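Local coordinates for protein ATP-dependent 6-phosphofructokinase subunit beta (Saccharomyces cerevisiae, PDB 3O8O) that phosphorylates fructose 6-phosphate to fructose 1,6-bisphosphate with ATP, the committing step of glycolysis, and is activated allosterically by fructose 2,6-bisphosphate, at residues S525-G530 and S740-K745. Numbering follows the deposited sequence.
Sequences SNNVPG and SMRMPK. With FDP (2,6-di-O-phosphono-beta-D-fructofuranose), chain L.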
ATOM      1  N   SER B 525      -5.632 -14.804 -19.245  1.00 44.43           N
ATOM      2  CA  SER B 525      -5.090 -15.594 -18.161  1.00 44.96           C
ATOM      3  C   SER B 525      -5.136 -17.090 -18.377  1.00 45.83           C
ATOM      4  O   SER B 525      -4.350 -17.824 -17.779  1.00 45.99           O
ATOM      5  CB  SER B 525      -5.837 -15.294 -16.881  1.00 44.75           C
ATOM      6  OG  SER B 525      -5.951 -13.911 -16.731  1.00 44.92           O
ATOM      7  N   ASN B 526      -6.077 -17.545 -19.199  1.00 55.41           N
ATOM      8  CA  ASN B 526      -6.248 -18.969 -19.486  1.00 55.99           C
ATOM      9  C   ASN B 526      -6.550 -19.727 -18.192  1.00 56.97           C
ATOM     10  O   ASN B 526      -5.984 -20.793 -17.921  1.00 56.09           O
ATOM     11  CB  ASN B 526      -4.991 -19.523 -20.164  1.00 56.26           C
ATOM     12  CG  ASN B 526      -5.256 -20.820 -20.901  1.00 56.26           C
ATOM     13  OD1 ASN B 526      -6.242 -20.936 -21.625  1.00 56.63           O
ATOM     14  ND2 ASN B 526      -4.381 -21.802 -20.725  1.00 55.65           N
ATOM     15  N   ASN B 527      -7.462 -19.164 -17.403  1.00 50.81           N
ATOM     16  CA  ASN B 527      -7.853 -19.737 -16.110  1.00 52.05           C
ATOM     17  C   ASN B 527      -9.208 -20.437 -16.091  1.00 53.02           C
ATOM     18  O   ASN B 527      -9.685 -20.865 -15.032  1.00 52.95           O
ATOM     19  CB  ASN B 527      -7.848 -18.642 -15.023  1.00 48.81           C
ATOM     20  CG  ASN B 527      -8.879 -17.537 -15.280  1.00 48.38           C
ATOM     21  OD1 ASN B 527      -9.001 -17.018 -16.394  1.00 48.13           O
ATOM     22  ND2 ASN B 527      -9.603 -17.162 -14.242  1.00 48.24           N
ATOM     23  N   VAL B 528      -9.832 -20.547 -17.255  1.00 74.79           N
ATOM     24  CA  VAL B 528     -11.132 -21.185 -17.335  1.00 75.46           C
ATOM     25  C   VAL B 528     -11.010 -22.679 -17.560  1.00 76.51           C
ATOM     26  O   VAL B 528     -10.508 -23.111 -18.593  1.00 77.58           O
ATOM     27  CB  VAL B 528     -11.949 -20.593 -18.453  1.00 46.14           C
ATOM     28  CG1 VAL B 528     -13.255 -21.351 -18.590  1.00 45.90           C
ATOM     29  CG2 VAL B 528     -12.210 -19.136 -18.159  1.00 47.29           C
ATOM     30  N   PRO B 529     -11.500 -23.487 -16.601  1.00 65.83           N
ATOM     31  CA  PRO B 529     -11.459 -24.947 -16.647  1.00 65.50           C
ATOM     32  C   PRO B 529     -12.111 -25.483 -17.898  1.00 66.42           C
ATOM     33  O   PRO B 529     -13.014 -24.863 -18.428  1.00 66.25           O
ATOM     34  CB  PRO B 529     -12.240 -25.357 -15.403  1.00 56.97           C
ATOM     35  CG  PRO B 529     -12.091 -24.205 -14.498  1.00 56.77           C
ATOM     36  CD  PRO B 529     -12.265 -23.044 -15.424  1.00 57.71           C
ATOM     37  N   GLY B 530     -11.649 -26.634 -18.366  1.00 55.72           N
ATOM     38  CA  GLY B 530     -12.243 -27.235 -19.536  1.00 56.32           C
ATOM     39  C   GLY B 530     -11.565 -26.927 -20.848  1.00 57.18           C
ATOM     40  O   GLY B 530     -12.128 -27.184 -21.905  1.00 58.36           O
ATOM     41  N   SER B 740     -13.113 -21.159  -5.648  1.00 49.51           N
ATOM     42  CA  SER B 740     -12.715 -20.214  -4.620  1.00 49.64           C
ATOM     43  C   SER B 740     -11.660 -19.250  -5.129  1.00 49.78           C
ATOM     44  O   SER B 740     -11.599 -18.116  -4.687  1.00 49.58           O
ATOM     45  CB  SER B 740     -12.167 -20.961  -3.408  1.00 81.28           C
ATOM     46  OG  SER B 740     -11.445 -20.072  -2.571  1.00 81.28           O
ATOM     47  N   MET B 741     -10.833 -19.725  -6.061  1.00 61.43           N
ATOM     48  CA  MET B 741      -9.737 -18.958  -6.656  1.00 60.37           C
ATOM     49  C   MET B 741      -9.845 -18.791  -8.172  1.00 59.06           C
ATOM     50  O   MET B 741      -8.843 -18.619  -8.863  1.00 58.99           O
ATOM     51  CB  MET B 741      -8.415 -19.636  -6.359  1.00 64.46           C
ATOM     52  CG  MET B 741      -8.184 -19.901  -4.915  1.00 65.83           C
ATOM     53  SD  MET B 741      -6.474 -20.286  -4.708  1.00 66.84           S
ATOM     54  CE  MET B 741      -5.844 -18.644  -4.444  1.00 67.05           C
ATOM     55  N   ARG B 742     -11.063 -18.850  -8.685  1.00 63.02           N
ATOM     56  CA  ARG B 742     -11.328 -18.691 -10.108  1.00 60.87           C
ATOM     57  C   ARG B 742     -10.402 -19.392 -11.070  1.00 60.69           C
ATOM     58  O   ARG B 742      -9.902 -18.768 -11.993  1.00 60.85           O
ATOM     59  CB  ARG B 742     -11.386 -17.212 -10.505  1.00 42.09           C
ATOM     60  CG  ARG B 742     -12.451 -16.400  -9.783  1.00 40.90           C
ATOM     61  CD  ARG B 742     -12.788 -15.190 -10.594  1.00 40.61           C
ATOM     62  NE  ARG B 742     -11.561 -14.666 -11.142  1.00 41.88           N
ATOM     63  CZ  ARG B 742     -11.452 -14.100 -12.330  1.00 41.99           C
ATOM     64  NH1 ARG B 742     -10.266 -13.656 -12.744  1.00 41.14           N
ATOM     65  NH2 ARG B 742     -12.521 -13.981 -13.096  1.00 41.75           N
ATOM     66  N   MET B 743     -10.166 -20.681 -10.868  1.00 58.12           N
ATOM     67  CA  MET B 743      -9.345 -21.422 -11.811  1.00 58.21           C
ATOM     68  C   MET B 743      -9.287 -22.920 -11.588  1.00 56.66           C
ATOM     69  O   MET B 743      -9.588 -23.413 -10.510  1.00 57.54           O
ATOM     70  CB  MET B 743      -7.956 -20.844 -11.874  1.00 69.36           C
ATOM     71  CG  MET B 743      -7.021 -21.228 -10.809  1.00 71.01           C
ATOM     72  SD  MET B 743      -5.576 -20.367 -11.445  1.00 71.73           S
ATOM     73  CE  MET B 743      -5.049 -21.413 -12.808  1.00 71.73           C
ATOM     74  N   PRO B 744      -8.893 -23.667 -12.621  1.00 37.73           N
ATOM     75  CA  PRO B 744      -8.800 -25.122 -12.577  1.00 38.12           C
ATOM     76  C   PRO B 744      -8.061 -25.671 -11.390  1.00 39.34           C
ATOM     77  O   PRO B 744      -7.171 -25.025 -10.852  1.00 39.40           O
ATOM     78  CB  PRO B 744      -8.118 -25.464 -13.896  1.00 49.99           C
ATOM     79  CG  PRO B 744      -7.312 -24.274 -14.169  1.00 49.49           C
ATOM     80  CD  PRO B 744      -8.259 -23.166 -13.847  1.00 49.13           C
ATOM     81  N   LYS B 745      -8.441 -26.877 -10.986  1.00 46.85           N
ATOM     82  CA  LYS B 745      -7.818 -27.543  -9.853  1.00 48.55           C
ATOM     83  C   LYS B 745      -6.467 -28.114 -10.272  1.00 48.36           C
ATOM     84  O   LYS B 745      -5.539 -28.192  -9.483  1.00 47.93           O
ATOM     85  CB  LYS B 745      -8.741 -28.658  -9.339  1.00 81.28           C
ATOM     86  CG  LYS B 745      -8.596 -28.961  -7.854  1.00 81.28           C
TER
HETATM   87  P1  FDP L   2      -9.130 -12.587 -15.152  1.00 71.21           P
HETATM   88  O1P FDP L   2     -10.527 -13.070 -15.103  1.00 70.47           O
HETATM   89  O2P FDP L   2      -8.338 -13.199 -16.410  1.00 70.93           O
HETATM   90  O3P FDP L   2      -8.301 -13.037 -13.846  1.00 70.88           O
HETATM   91  O1  FDP L   2      -5.376 -10.448 -15.104  1.00 69.91           O
HETATM   92  C1  FDP L   2      -6.631 -11.063 -14.796  1.00 68.76           C
HETATM   93  C2  FDP L   2      -7.776 -10.306 -15.473  1.00 67.98           C
HETATM   94  O2  FDP L   2      -9.024 -10.985 -15.296  1.00 70.23           O
HETATM   95  C3  FDP L   2      -7.460 -10.090 -16.955  1.00 67.83           C
HETATM   96  O3  FDP L   2      -8.371 -10.869 -17.733  1.00 68.02           O
HETATM   97  C4  FDP L   2      -7.762  -8.607 -17.146  1.00 67.07           C
HETATM   98  O4  FDP L   2      -6.905  -8.098 -18.171  1.00 68.14           O
HETATM   99  C5  FDP L   2      -7.322  -8.074 -15.787  1.00 65.83           C
HETATM  100  O5  FDP L   2      -7.919  -9.010 -14.882  1.00 66.08           O
HETATM  101  C6  FDP L   2      -7.829  -6.669 -15.456  1.00 67.42           C
HETATM  102  O6  FDP L   2      -9.246  -6.678 -15.262  1.00 68.52           O
HETATM  103  P2  FDP L   2      -9.983  -5.466 -14.498  1.00 68.61           P
HETATM  104  O4P FDP L   2     -11.393  -5.787 -14.188  1.00 68.85           O
HETATM  105  O5P FDP L   2      -9.128  -5.141 -13.176  1.00 69.12           O
HETATM  106  O6P FDP L   2      -9.826  -4.189 -15.463  1.00 69.01           O
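N527 meets R742 and M743 where two loops of the C-terminal regulatory domain come together beside the bound activator. N527 ND2 donates to the backbone O of R742 at 2.8 Å, with an N-H...O angle of 155°. CG of N527 sits between its own backbone N and carbonyl carbon (chi1 64°), which brings the amide across to 740-745. OD1 is hydrogen-bonded to T523 OG1, consistent with this amide orientation. ND2 also lies over one face of the R742 guanidinium, toward the rim; the two planes are roughly 55° apart.

The close, buried part is N527 with M743. N527 O takes a CA-H...O contact from M743 CA at 3.3 Å. The CB atoms of N527 and M743 are 3.8 Å apart. P529 is buried too and also rests on F494 of helix 494-504. Its CG makes an apolar contact with P744 CD at 4.0 Å. P744 and R742 form the more open side, both partly exposed.

The 2-phosphate of FDP lies between S525 and R742. S525 OG donates to O2P at 2.5 Å, and R742 NH2 makes a weak hydrogen bond to O1P. The exact placing of the guanidinium against the phosphate is doubtful. R742 NH2 also forms a salt bridge with E495; R465, close by, is another FDP ligand. N527 thus ties together two loops that reach the 2-phosphate, and its hydrogen bond to R742 O probably helps hold R742 beside the activator.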